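Local coordinates for protein LysR family transcriptional regulator (Vibrio vulnificus, PDB 5B7H) that probably acts as a LysR-type DNA-binding transcription factor of the hydrogen-peroxide-linked OxyR kind, represented here by its regulatory domain, at residues A60-E65 and D78-R83; I194-R199 and Q210-V215; M155-L160 and D176-V181. The protein carries 1 engineered substitution. All coordinates share one frame; numbering follows the deposited sequence.

Contact 1 (A60-E65 and D78-R83); sequences ALRHGE and DGMESR
L61, on the last turn of helix 54-62, lays one methyl against the sulfur of M80, giving a compact example, within the LysR regulatory (substrate-binding-type) domain, of how a helix end packs on a thioether just ahead of a strand. The leucine CD2 lies 3.6 Å from M80 SD, and the same methyl is 4.1 Å from M80 CG. The two side chains slide past one another in opposite directions, so they meet flank to flank. L61 reaches its partner because its CG stands anti to the backbone N (chi1 -178°). M80 answers with a chain folded at chi2 and again at chi3, which brings the sulfur back over the leucine branch and turns the terminal methyl toward the helix. In the conformer given for R62, M80 CE is a loose 4.3 Å from R62 CG, a doubtful contact.

Beneath this pair lies V197 of strand 180-198, touched by both L61 and M80. Backbone bonds and turns set the position of the two partners. Just past the helix, G64 with its positive phi completes a Schellman motif, with E65 N bonded to A60 O (2.9 Å) and G64 N to L61 O (3.1 Å). That L61 carbonyl oxygen also accepts a hydrogen bond from R199 NH1, which pins the end of the helix to the loop after the neighbouring strand. On the other side, G79 has a positive phi of 86° that a side chain would tolerate poorly, and the chain turns there before E81 enters its strand and pairs with W198.

Polar grip and apolar contact are thus divided: backbone bonds and the R199 guanidinium hold the helix end, while the facing surfaces, a modest 112 Å² in sum, adhere through dispersion and the exclusion of water, with a polarisable sulfur at their centre.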
ATOM      1  N   ALA A  60      -6.248  18.705   4.628  1.00 10.26           N
ATOM      2  CA  ALA A  60      -4.873  19.175   4.681  1.00 11.26           C
ATOM      3  C   ALA A  60      -4.605  20.239   3.623  1.00 11.81           C
ATOM      4  O   ALA A  60      -3.912  21.236   3.900  1.00 12.24           O
ATOM      5  CB  ALA A  60      -3.942  17.984   4.450  1.00 11.78           C
ATOM      6  N   LEU A  61      -5.198  20.084   2.423  1.00 10.03           N
ATOM      7  CA  LEU A  61      -5.023  21.095   1.402  1.00 10.38           C
ATOM      8  C   LEU A  61      -5.657  22.417   1.821  1.00 10.95           C
ATOM      9  O   LEU A  61      -5.037  23.477   1.656  1.00 11.26           O
ATOM     10  CB  LEU A  61      -5.664  20.599   0.097  1.00  9.30           C
ATOM     11  CG  LEU A  61      -5.520  21.564  -1.096  1.00  9.34           C
ATOM     12  CD1 LEU A  61      -4.046  21.780  -1.525  1.00 10.28           C
ATOM     13  CD2 LEU A  61      -6.458  21.116  -2.259  1.00  9.16           C
ATOM     14  N   ARG A  62      -6.898  22.369   2.332  0.64 10.75           N
ATOM     15  CA  ARG A  62      -7.569  23.588   2.793  0.64 11.52           C
ATOM     16  C   ARG A  62      -6.712  24.289   3.823  0.64 13.85           C
ATOM     17  O   ARG A  62      -6.557  25.532   3.794  0.64 12.46           O
ATOM     18  CB  ARG A  62      -8.886  23.181   3.448  0.64 11.91           C
ATOM     19  CG  ARG A  62      -9.992  22.964   2.427  0.64 14.44           C
ATOM     20  CD  ARG A  62     -11.415  22.973   3.044  0.64 15.44           C
ATOM     21  NE  ARG A  62     -11.607  22.104   4.202  0.64 17.36           N
ATOM     22  CZ  ARG A  62     -11.852  20.786   4.155  0.64 26.91           C
ATOM     23  NH1 ARG A  62     -11.964  20.136   2.994  0.64 23.14           N
ATOM     24  NH2 ARG A  62     -12.004  20.118   5.288  0.64 26.73           N
ATOM     25  N   HIS A  63      -6.137  23.498   4.735  1.00 15.47           N
ATOM     26  CA  HIS A  63      -5.383  24.031   5.873  1.00 15.86           C
ATOM     27  C   HIS A  63      -3.954  24.429   5.498  1.00 17.14           C
ATOM     28  O   HIS A  63      -3.171  24.805   6.372  1.00 18.56           O
ATOM     29  CB  HIS A  63      -5.364  22.980   6.980  1.00 15.27           C
ATOM     30  CG  HIS A  63      -6.689  22.811   7.678  1.00 17.40           C
ATOM     31  ND1 HIS A  63      -6.823  22.091   8.842  1.00 35.66           N
ATOM     32  CD2 HIS A  63      -7.927  23.276   7.391  1.00 22.01           C
ATOM     33  CE1 HIS A  63      -8.080  22.131   9.253  1.00 30.06           C
ATOM     34  NE2 HIS A  63      -8.772  22.852   8.394  1.00 24.09           N
ATOM     35  N   GLY A  64      -3.571  24.313   4.225  1.00 13.93           N
ATOM     36  CA  GLY A  64      -2.264  24.746   3.796  1.00 14.65           C
ATOM     37  C   GLY A  64      -1.146  23.848   4.254  1.00 13.68           C
ATOM     38  O   GLY A  64       0.025  24.241   4.188  1.00 16.37           O
ATOM     39  N   GLU A  65      -1.469  22.607   4.646  1.00 12.61           N
ATOM     40  CA  GLU A  65      -0.481  21.607   5.029  1.00 10.59           C
ATOM     41  C   GLU A  65       0.028  20.804   3.839  1.00 11.88           C
ATOM     42  O   GLU A  65       1.027  20.080   3.984  1.00 15.68           O
ATOM     43  CB  GLU A  65      -1.093  20.648   6.039  1.00 12.28           C
ATOM     44  CG  GLU A  65      -1.362  21.407   7.329  1.00 16.47           C
ATOM     45  CD  GLU A  65      -2.286  20.709   8.303  1.00 24.87           C
ATOM     46  OE1 GLU A  65      -2.881  19.655   7.944  1.00 24.24           O
ATOM     47  OE2 GLU A  65      -2.402  21.243   9.442  1.00 25.48           O
ATOM     48  N   ASP A  78     -15.541  21.464  -3.809  1.00 18.91           N
ATOM     49  CA  ASP A  78     -15.988  22.847  -3.887  1.00 19.19           C
ATOM     50  C   ASP A  78     -14.901  23.786  -3.381  1.00 17.09           C
ATOM     51  O   ASP A  78     -14.308  23.568  -2.317  1.00 17.07           O
ATOM     52  CB  ASP A  78     -17.271  23.023  -3.044  1.00 23.67           C
ATOM     53  CG  ASP A  78     -17.873  24.452  -3.138  1.00 37.11           C
ATOM     54  OD1 ASP A  78     -18.928  24.620  -3.782  1.00 26.78           O
ATOM     55  OD2 ASP A  78     -17.322  25.408  -2.530  1.00 34.61           O
ATOM     56  N   GLY A  79     -14.711  24.871  -4.108  1.00 14.79           N
ATOM     57  CA  GLY A  79     -13.821  25.934  -3.699  1.00 15.93           C
ATOM     58  C   GLY A  79     -12.370  25.711  -4.101  1.00 14.54           C
ATOM     59  O   GLY A  79     -11.565  26.646  -3.979  1.00 16.14           O
ATOM     60  N   MET A  80     -11.997  24.509  -4.527  1.00 14.80           N
ATOM     61  CA  MET A  80     -10.633  24.267  -4.995  1.00 12.66           C
ATOM     62  C   MET A  80     -10.545  24.414  -6.509  0.91 10.92           C
ATOM     63  O   MET A  80     -11.549  24.495  -7.235  0.95 14.46           O
ATOM     64  CB  MET A  80     -10.154  22.860  -4.621  1.00 12.25           C
ATOM     65  CG  MET A  80     -10.263  22.493  -3.133  1.00 16.84           C
ATOM     66  SD  MET A  80      -9.102  23.567  -2.122  0.97 18.13           S
ATOM     67  CE  MET A  80     -10.295  24.692  -1.458  1.00 19.62           C
ATOM     68  N   GLU A  81      -9.333  24.498  -7.000  1.00 10.75           N
ATOM     69  CA  GLU A  81      -9.127  24.527  -8.430  1.00 11.34           C
ATOM     70  C   GLU A  81      -8.638  23.135  -8.815  1.00 11.88           C
ATOM     71  O   GLU A  81      -7.925  22.488  -8.056  1.00 10.01           O
ATOM     72  CB  GLU A  81      -8.089  25.605  -8.642  1.00 15.54           C
ATOM     73  CG  GLU A  81      -7.582  25.833  -9.924  1.00 30.31           C
ATOM     74  CD  GLU A  81      -7.638  27.316 -10.122  1.00 49.68           C
ATOM     75  OE1 GLU A  81      -7.764  28.049  -9.115  1.00 53.94           O
ATOM     76  OE2 GLU A  81      -7.599  27.742 -11.271  1.00 62.24           O
ATOM     77  N   SER A  82      -9.074  22.637  -9.955  1.00  9.84           N
ATOM     78  CA  SER A  82      -8.669  21.307 -10.405  1.00  9.35           C
ATOM     79  C   SER A  82      -8.417  21.265 -11.887  1.00  9.42           C
ATOM     80  O   SER A  82      -8.915  22.069 -12.658  1.00  9.87           O
ATOM     81  CB  SER A  82      -9.620  20.207  -9.962  1.00 14.31           C
ATOM     82  OG  SER A  82     -10.794  20.276 -10.705  1.00 18.45           O
ATOM     83  N   ARG A  83      -7.630  20.270 -12.275  1.00  9.01           N
ATOM     84  CA  ARG A  83      -7.306  20.029 -13.663  1.00  9.10           C
ATOM     85  C   ARG A  83      -7.256  18.521 -13.855  1.00  8.77           C
ATOM     86  O   ARG A  83      -6.425  17.864 -13.224  1.00  9.57           O
ATOM     87  CB  ARG A  83      -5.927  20.626 -13.984  1.00 13.25           C
ATOM     88  CG  ARG A  83      -5.534  20.457 -15.411  1.00 19.18           C
ATOM     89  CD  ARG A  83      -4.418  21.459 -15.778  1.00 14.26           C
ATOM     90  NE  ARG A  83      -3.855  21.055 -17.028  1.00 16.10           N
ATOM     91  CZ  ARG A  83      -2.854  21.661 -17.609  1.00 15.38           C
ATOM     92  NH1 ARG A  83      -2.268  22.697 -17.000  1.00 14.66           N
ATOM     93  NH2 ARG A  83      -2.406  21.168 -18.757  1.00 19.46           N
TER

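Contact 2 (I194-R199 and Q210-V215); sequences IGLVWR and QLAEVV. With SO4 (sulfate ion), chain D.
L196 is the bump of this interface, and helix 205-217 supplies the hollow. The isobutyl group of L196 leaves strand 180-198 toward the helix and settles among L211, A212 and V215, residues spaced so that they share one face of the helix. The CD2 branch goes deepest. It rests over the helix backbone, 3.8 Å from A212 N, so that the N and CA of A212 make the floor, and the methyl A212 CB, at 4.2 Å from L196 CD2, is a low rim beside it. L211 makes one wall, its CD2 standing 4.0 Å from L196 CD2. The second branch spreads the other way along the helix, where L196 CD1 approaches V215 CG2 at 4.4 Å. The backbones approach most closely at A212, whose side chain is a methyl, with the two CA atoms of L196 and A212 6.6 Å apart. Strand and helix segments run almost antiparallel, at 166°, their axes 9.2 Å apart.

On the strand side, L196 CB sits at the edge of the W198 ring, in its plane, and V68 and I70 of strand 68-73 help to surround the leucine. L34 of helix 27-41 also packs on L211. Where the strand ends, R199 leads out to a sulfate, probably from the crystallisation liquor: NH2 donates to sulfate O2 over 3.0 Å, nearly straight at 170° and at the guanidinium edge, while S203 N holds the same ion.

A long strand followed by a helix that doubles back over the same sheet belongs to one of the two Rossmann-like subdomains of the LysR effector-binding domain, as in type 2 periplasmic binding proteins.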
ATOM      1  N   ILE A 194      -8.197  11.182 -13.488  1.00  7.91           N
ATOM      2  CA  ILE A 194      -7.167  11.525 -12.533  1.00  9.42           C
ATOM      3  C   ILE A 194      -6.956  13.028 -12.662  1.00  8.49           C
ATOM      4  O   ILE A 194      -6.863  13.560 -13.783  1.00 10.49           O
ATOM      5  CB  ILE A 194      -5.862  10.785 -12.900  1.00  8.34           C
ATOM      6  CG1 ILE A 194      -6.105   9.266 -13.012  1.00  9.96           C
ATOM      7  CG2 ILE A 194      -4.739  11.143 -11.864  1.00 10.03           C
ATOM      8  CD1 ILE A 194      -6.592   8.644 -11.777  1.00 11.39           C
ATOM      9  N   GLY A 195      -6.829  13.711 -11.527  1.00  9.44           N
ATOM     10  CA  GLY A 195      -6.611  15.138 -11.631  1.00 11.60           C
ATOM     11  C   GLY A 195      -5.738  15.686 -10.528  1.00  7.78           C
ATOM     12  O   GLY A 195      -5.475  15.024  -9.533  1.00  9.48           O
ATOM     13  N   LEU A 196      -5.288  16.918 -10.746  1.00  8.01           N
ATOM     14  CA  LEU A 196      -4.553  17.685  -9.749  1.00  7.37           C
ATOM     15  C   LEU A 196      -5.519  18.698  -9.140  1.00  8.22           C
ATOM     16  O   LEU A 196      -6.364  19.268  -9.839  1.00  8.68           O
ATOM     17  CB  LEU A 196      -3.348  18.443 -10.321  1.00  9.92           C
ATOM     18  CG  LEU A 196      -2.061  17.583 -10.352  1.00 11.13           C
ATOM     19  CD1 LEU A 196      -2.204  16.352 -11.329  1.00 15.64           C
ATOM     20  CD2 LEU A 196      -0.840  18.498 -10.711  1.00 18.43           C
ATOM     21  N   VAL A 197      -5.366  18.955  -7.852  1.00  7.53           N
ATOM     22  CA  VAL A 197      -6.268  19.847  -7.108  1.00  8.68           C
ATOM     23  C   VAL A 197      -5.432  20.746  -6.211  1.00  8.00           C
ATOM     24  O   VAL A 197      -4.548  20.260  -5.495  1.00  7.83           O
ATOM     25  CB  VAL A 197      -7.244  19.037  -6.238  1.00  8.94           C
ATOM     26  CG1 VAL A 197      -8.241  19.964  -5.487  1.00  9.76           C
ATOM     27  CG2 VAL A 197      -8.062  18.078  -7.140  1.00 10.71           C
ATOM     28  N   TRP A 198      -5.760  22.045  -6.165  1.00  8.43           N
ATOM     29  CA  TRP A 198      -4.966  22.999  -5.379  1.00  8.74           C
ATOM     30  C   TRP A 198      -5.841  24.173  -4.956  1.00  9.21           C
ATOM     31  O   TRP A 198      -6.990  24.288  -5.372  1.00  9.31           O
ATOM     32  CB  TRP A 198      -3.727  23.514  -6.109  1.00  8.91           C
ATOM     33  CG  TRP A 198      -3.983  24.277  -7.383  1.00  9.20           C
ATOM     34  CD1 TRP A 198      -4.103  25.642  -7.512  1.00 10.01           C
ATOM     35  CD2 TRP A 198      -4.055  23.729  -8.714  1.00 10.47           C
ATOM     36  NE1 TRP A 198      -4.244  25.988  -8.872  1.00 11.60           N
ATOM     37  CE2 TRP A 198      -4.226  24.817  -9.609  1.00 10.90           C
ATOM     38  CE3 TRP A 198      -4.017  22.426  -9.227  1.00 11.52           C
ATOM     39  CZ2 TRP A 198      -4.353  24.634 -11.010  1.00 13.51           C
ATOM     40  CZ3 TRP A 198      -4.135  22.251 -10.639  1.00 14.78           C
ATOM     41  CH2 TRP A 198      -4.289  23.366 -11.499  1.00 15.99           C
ATOM     42  N   ARG A 199      -5.277  25.074  -4.148  1.00  9.59           N
ATOM     43  CA  ARG A 199      -6.064  26.221  -3.645  1.00 10.12           C
ATOM     44  C   ARG A 199      -6.041  27.351  -4.651  1.00 10.51           C
ATOM     45  O   ARG A 199      -4.971  27.700  -5.166  1.00 10.60           O
ATOM     46  CB  ARG A 199      -5.470  26.752  -2.365  1.00 10.47           C
ATOM     47  CG  ARG A 199      -5.539  25.733  -1.212  1.00 10.22           C
ATOM     48  CD  ARG A 199      -5.062  26.355   0.105  1.00 10.74           C
ATOM     49  NE  ARG A 199      -3.678  26.798   0.054  1.00 12.63           N
ATOM     50  CZ  ARG A 199      -2.639  25.955   0.149  1.00 13.55           C
ATOM     51  NH1 ARG A 199      -2.834  24.636   0.321  1.00 11.33           N
ATOM     52  NH2 ARG A 199      -1.405  26.443   0.042  1.00 17.56           N
ATOM     53  N   GLN A 210       2.696  23.069 -14.774  1.00 13.47           N
ATOM     54  CA  GLN A 210       3.804  22.254 -15.323  1.00 16.06           C
ATOM     55  C   GLN A 210       3.756  20.824 -14.809  1.00 14.66           C
ATOM     56  O   GLN A 210       4.022  19.877 -15.553  1.00 15.30           O
ATOM     57  CB  GLN A 210       5.180  22.822 -14.974  1.00 19.22           C
ATOM     58  CG  GLN A 210       5.511  24.126 -15.698  1.00 30.24           C
ATOM     59  CD  GLN A 210       6.775  24.781 -15.191  1.00 41.27           C
ATOM     60  OE1 GLN A 210       6.733  25.623 -14.278  1.00 45.84           O
ATOM     61  NE2 GLN A 210       7.914  24.403 -15.775  1.00 36.44           N
ATOM     62  N   LEU A 211       3.449  20.649 -13.522  1.00 12.81           N
ATOM     63  CA  LEU A 211       3.323  19.325 -12.977  1.00 10.83           C
ATOM     64  C   LEU A 211       2.189  18.578 -13.660  1.00 12.57           C
ATOM     65  O   LEU A 211       2.308  17.384 -13.911  1.00 11.29           O
ATOM     66  CB  LEU A 211       3.063  19.446 -11.467  1.00 13.67           C
ATOM     67  CG  LEU A 211       3.183  18.137 -10.734  1.00 21.37           C
ATOM     68  CD1 LEU A 211       4.590  17.560 -10.912  1.00 25.71           C
ATOM     69  CD2 LEU A 211       2.864  18.397  -9.226  1.00 26.20           C
ATOM     70  N   ALA A 212       1.060  19.254 -13.918  1.00 11.22           N
ATOM     71  CA  ALA A 212      -0.074  18.601 -14.565  1.00 13.38           C
ATOM     72  C   ALA A 212       0.321  18.079 -15.947  1.00 11.75           C
ATOM     73  O   ALA A 212      -0.069  16.955 -16.309  1.00 13.08           O
ATOM     74  CB  ALA A 212      -1.242  19.604 -14.701  1.00 12.15           C
ATOM     75  N   GLU A 213       1.138  18.848 -16.691  1.00 13.23           N
ATOM     76  CA  GLU A 213       1.612  18.381 -18.000  1.00 15.48           C
ATOM     77  C   GLU A 213       2.433  17.110 -17.866  1.00 14.88           C
ATOM     78  O   GLU A 213       2.265  16.154 -18.654  1.00 15.30           O
ATOM     79  CB  GLU A 213       2.465  19.460 -18.659  1.00 23.30           C
ATOM     80  CG  GLU A 213       1.727  20.780 -18.858  1.00 35.26           C
ATOM     81  CD  GLU A 213       0.585  20.670 -19.845  1.00 52.62           C
ATOM     82  OE1 GLU A 213       0.493  19.640 -20.556  1.00 57.88           O
ATOM     83  OE2 GLU A 213      -0.227  21.623 -19.905  1.00 54.67           O
ATOM     84  N   VAL A 214       3.321  17.074 -16.867  1.00 12.67           N
ATOM     85  CA  VAL A 214       4.151  15.885 -16.641  1.00 11.75           C
ATOM     86  C   VAL A 214       3.296  14.662 -16.318  1.00 12.23           C
ATOM     87  O   VAL A 214       3.456  13.579 -16.901  1.00 14.20           O
ATOM     88  CB  VAL A 214       5.159  16.158 -15.505  1.00 14.73           C
ATOM     89  CG1 VAL A 214       5.896  14.865 -15.177  1.00 14.25           C
ATOM     90  CG2 VAL A 214       6.172  17.223 -15.922  1.00 16.71           C
ATOM     91  N   VAL A 215       2.322  14.827 -15.421  1.00  9.53           N
ATOM     92  CA  VAL A 215       1.483  13.710 -15.029  1.00  9.04           C
ATOM     93  C   VAL A 215       0.646  13.244 -16.202  1.00 10.38           C
ATOM     94  O   VAL A 215       0.482  12.041 -16.411  1.00 11.25           O
ATOM     95  CB  VAL A 215       0.606  14.112 -13.829  1.00 11.79           C
ATOM     96  CG1 VAL A 215      -0.397  13.001 -13.495  1.00 13.08           C
ATOM     97  CG2 VAL A 215       1.492  14.421 -12.644  1.00 11.67           C
TER
HETATM   98  S   SO4 D 402       0.760  29.453  -0.849  1.00 39.81           S
HETATM   99  O1  SO4 D 402       0.913  30.230  -2.083  1.00 37.62           O
HETATM  100  O2  SO4 D 402      -0.669  29.312  -0.515  1.00 44.95           O
HETATM  101  O3  SO4 D 402       1.518  30.074   0.231  1.00 55.70           O
HETATM  102  O4  SO4 D 402       1.392  28.158  -1.077  1.00 55.49           O

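Contact 3 (M155-L160 and D176-V181); sequences MVANGL and DNQNLV
A157 and Q178 bring the two backbones nearest, their CA atoms 5.9 Å apart, at a place where one segment finishes a helix and the other prepares to enter a strand. Helix 149-157 closes with a Schellman motif: G159 takes a positive phi of 95°, G159 N bonds back to V156 O (2.9 Å), and L160 N reaches M155 O. Opposite, N177 and N179 both adopt left-handed backbone conformations on either side of Q178, which turn the chain before strand 180-198 begins at L180.

Among the side chains, L180 is the main wedge. Its CD2 methyl rests 3.7 Å from A157 CA and then meets V156 CG1 at 4.1 Å, the two branched chains crossing at about a right angle. V156 can present that methyl because CG1 stands anti to its backbone N (chi1 172°). A157 CB also meets Q178, lying 3.7 Å from the glutamine's carbonyl O and 3.8 Å from its OE1. The Q178 chain is extended beyond CG, and its amide is held by a hydrogen bond from NE2 to L174 O, which leaves OE1 beside the alanine methyl.

The polar business falls to the backbone carbonyls. A single water donates to both A157 O and Q178 O, at 2.8 Å each, bridging the segments. The second subunit joins in: its N39 ND2 also bonds to A157 O, and its Q36 NE2 makes a weak bond to Q178 O. Chemically, then, a small apolar core is bordered by carbonyl oxygens that accept bonds from the water and from N39, and a weak one from Q36, of the second subunit, so that local packing and dimer association share the same residues, A157 and Q178.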
ATOM      1  N   MET A 155      -7.554 -11.408  -1.610  1.00  8.20           N
ATOM      2  CA  MET A 155      -8.777 -12.205  -1.435  1.00  7.94           C
ATOM      3  C   MET A 155      -9.282 -12.756  -2.766  1.00  7.33           C
ATOM      4  O   MET A 155      -9.728 -13.911  -2.838  1.00  9.23           O
ATOM      5  CB  MET A 155      -9.889 -11.414  -0.751  1.00  8.96           C
ATOM      6  CG  MET A 155      -9.579 -11.150   0.714  1.00  8.17           C
ATOM      7  SD  MET A 155     -10.926 -10.391   1.620  1.00 10.28           S
ATOM      8  CE  MET A 155     -10.874  -8.706   1.007  1.00 11.71           C
ATOM      9  N   VAL A 156      -9.191 -11.960  -3.839  1.00  8.00           N
ATOM     10  CA  VAL A 156      -9.560 -12.479  -5.155  1.00 10.14           C
ATOM     11  C   VAL A 156      -8.612 -13.603  -5.536  1.00 10.11           C
ATOM     12  O   VAL A 156      -9.034 -14.638  -6.074  1.00  9.75           O
ATOM     13  CB  VAL A 156      -9.566 -11.322  -6.176  1.00 10.58           C
ATOM     14  CG1 VAL A 156      -9.744 -11.874  -7.617  1.00 10.51           C
ATOM     15  CG2 VAL A 156     -10.716 -10.345  -5.855  1.00 12.55           C
ATOM     16  N   ALA A 157      -7.302 -13.411  -5.281  1.00  8.36           N
ATOM     17  CA  ALA A 157      -6.324 -14.473  -5.569  1.00  7.80           C
ATOM     18  C   ALA A 157      -6.581 -15.750  -4.782  1.00  8.74           C
ATOM     19  O   ALA A 157      -6.210 -16.842  -5.217  1.00 10.54           O
ATOM     20  CB  ALA A 157      -4.896 -13.989  -5.366  1.00  8.33           C
ATOM     21  N   ASN A 158      -7.172 -15.630  -3.587  1.00  8.00           N
ATOM     22  CA  ASN A 158      -7.560 -16.816  -2.821  1.00  8.83           C
ATOM     23  C   ASN A 158      -8.806 -17.504  -3.384  1.00 10.11           C
ATOM     24  O   ASN A 158      -9.245 -18.526  -2.815  1.00 11.79           O
ATOM     25  CB  ASN A 158      -7.822 -16.318  -1.372  1.00  8.40           C
ATOM     26  CG  ASN A 158      -7.969 -17.454  -0.337  1.00 12.47           C
ATOM     27  OD1 ASN A 158      -7.208 -18.479  -0.289  1.00 15.29           O
ATOM     28  ND2 ASN A 158      -8.850 -17.210   0.551  1.00 13.22           N
ATOM     29  N   GLY A 159      -9.442 -16.918  -4.401  1.00  9.95           N
ATOM     30  CA  GLY A 159     -10.578 -17.530  -5.072  1.00 11.89           C
ATOM     31  C   GLY A 159     -11.931 -17.100  -4.548  1.00 11.20           C
ATOM     32  O   GLY A 159     -12.948 -17.742  -4.877  1.00 13.80           O
ATOM     33  N   LEU A 160     -11.990 -16.001  -3.792  1.00 12.04           N
ATOM     34  CA  LEU A 160     -13.231 -15.667  -3.084  1.00 12.49           C
ATOM     35  C   LEU A 160     -14.241 -14.951  -3.976  1.00 12.81           C
ATOM     36  O   LEU A 160     -15.439 -14.930  -3.669  1.00 15.36           O
ATOM     37  CB  LEU A 160     -12.930 -14.884  -1.808  1.00 13.05           C
ATOM     38  CG  LEU A 160     -11.910 -15.539  -0.871  1.00 14.74           C
ATOM     39  CD1 LEU A 160     -11.828 -14.737   0.451  1.00 16.21           C
ATOM     40  CD2 LEU A 160     -12.294 -17.039  -0.652  1.00 16.56           C
ATOM     41  N   ASP A 176       1.360  -9.533 -10.147  1.00  8.95           N
ATOM     42  CA  ASP A 176       2.456 -10.489 -10.391  1.00  9.22           C
ATOM     43  C   ASP A 176       2.445 -11.630  -9.375  1.00  9.65           C
ATOM     44  O   ASP A 176       2.274 -11.441  -8.142  1.00 10.66           O
ATOM     45  CB  ASP A 176       3.798  -9.792 -10.253  1.00 13.70           C
ATOM     46  CG  ASP A 176       4.178  -8.992 -11.487  1.00 19.35           C
ATOM     47  OD1 ASP A 176       3.524  -9.131 -12.557  1.00 17.00           O
ATOM     48  OD2 ASP A 176       5.170  -8.221 -11.368  1.00 24.33           O
ATOM     49  N   ASN A 177       2.612 -12.837  -9.905  1.00  9.87           N
ATOM     50  CA  ASN A 177       2.759 -14.042  -9.094  1.00  8.85           C
ATOM     51  C   ASN A 177       1.506 -14.396  -8.277  1.00  8.61           C
ATOM     52  O   ASN A 177       1.571 -15.294  -7.416  1.00 11.68           O
ATOM     53  CB  ASN A 177       4.034 -14.004  -8.220  1.00  9.05           C
ATOM     54  CG  ASN A 177       5.248 -13.986  -9.043  1.00 11.15           C
ATOM     55  OD1 ASN A 177       5.341 -14.775  -9.962  1.00 13.36           O
ATOM     56  ND2 ASN A 177       6.205 -13.119  -8.724  1.00 14.83           N
ATOM     57  N   GLN A 178       0.354 -13.821  -8.601  1.00  8.01           N
ATOM     58  CA  GLN A 178      -0.880 -14.163  -7.884  1.00  8.55           C
ATOM     59  C   GLN A 178      -1.841 -14.985  -8.706  1.00  8.86           C
ATOM     60  O   GLN A 178      -2.942 -15.269  -8.237  1.00 10.66           O
ATOM     61  CB  GLN A 178      -1.576 -12.888  -7.371  1.00  9.32           C
ATOM     62  CG  GLN A 178      -0.611 -12.076  -6.484  1.00 10.43           C
ATOM     63  CD  GLN A 178      -1.365 -11.201  -5.513  1.00 15.29           C
ATOM     64  OE1 GLN A 178      -1.983 -11.720  -4.600  1.00 12.82           O
ATOM     65  NE2 GLN A 178      -1.338  -9.873  -5.727  1.00 10.87           N
ATOM     66  N   ASN A 179      -1.443 -15.379  -9.921  0.59  9.26           N
ATOM     67  CA  ASN A 179      -2.205 -16.289 -10.789  0.59 10.32           C
ATOM     68  C   ASN A 179      -3.623 -15.777 -11.082  0.59 10.00           C
ATOM     69  O   ASN A 179      -4.587 -16.541 -11.013  0.59 10.76           O
ATOM     70  CB  ASN A 179      -2.214 -17.708 -10.197  0.59 11.17           C
ATOM     71  CG  ASN A 179      -2.370 -18.762 -11.244  0.59 10.90           C
ATOM     72  OD1 ASN A 179      -2.332 -18.459 -12.430  0.59 16.31           O
ATOM     73  ND2 ASN A 179      -2.574 -19.997 -10.829  0.59 15.70           N
ATOM     74  N   LEU A 180      -3.742 -14.493 -11.465  1.00 10.43           N
ATOM     75  CA  LEU A 180      -5.012 -13.833 -11.744  1.00 10.25           C
ATOM     76  C   LEU A 180      -5.197 -13.658 -13.245  1.00 12.72           C
ATOM     77  O   LEU A 180      -4.246 -13.733 -14.044  1.00 17.28           O
ATOM     78  CB  LEU A 180      -5.065 -12.449 -11.087  1.00 10.90           C
ATOM     79  CG  LEU A 180      -4.906 -12.566  -9.561  1.00 11.45           C
ATOM     80  CD1 LEU A 180      -4.649 -11.213  -8.969  1.00 12.21           C
ATOM     81  CD2 LEU A 180      -6.156 -13.180  -8.986  1.00 15.69           C
ATOM     82  N   VAL A 181      -6.460 -13.489 -13.632  1.00 11.70           N
ATOM     83  CA  VAL A 181      -6.862 -13.242 -15.018  1.00 12.28           C
ATOM     84  C   VAL A 181      -7.523 -11.879 -15.061  1.00 13.83           C
ATOM     85  O   VAL A 181      -8.375 -11.576 -14.216  1.00 12.38           O
ATOM     86  CB  VAL A 181      -7.845 -14.316 -15.508  1.00 14.78           C
ATOM     87  CG1 VAL A 181      -8.290 -13.979 -16.931  1.00 17.35           C
ATOM     88  CG2 VAL A 181      -7.133 -15.690 -15.488  1.00 20.53           C
TER
HETATM   89  O   HOH W   1      -4.855 -17.221  -7.581  1.00 14.56           O

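The three contacts spread along one mixed sheet. Contact 1 comes first in the chain, contact 3 follows, and contact 2 closes the domain with the C-terminal helix. Contacts 1 and 2 adjoin, their centres about 12 Å apart on neighbouring strands 81-95 and 180-198, and are tied by a probable hydrogen bond from R199 NH1 to L61 O and by an R83-E213 salt bridge. Contact 3 lies on the opposite side of the chain's centre, its centre about 38 Å from that of contact 1 and about 33 Å from that of contact 2. Yet strand 180-198 starts in contact 3 and ends in contact 2, so one long strand ties the dimer-facing region to the distant helix packing.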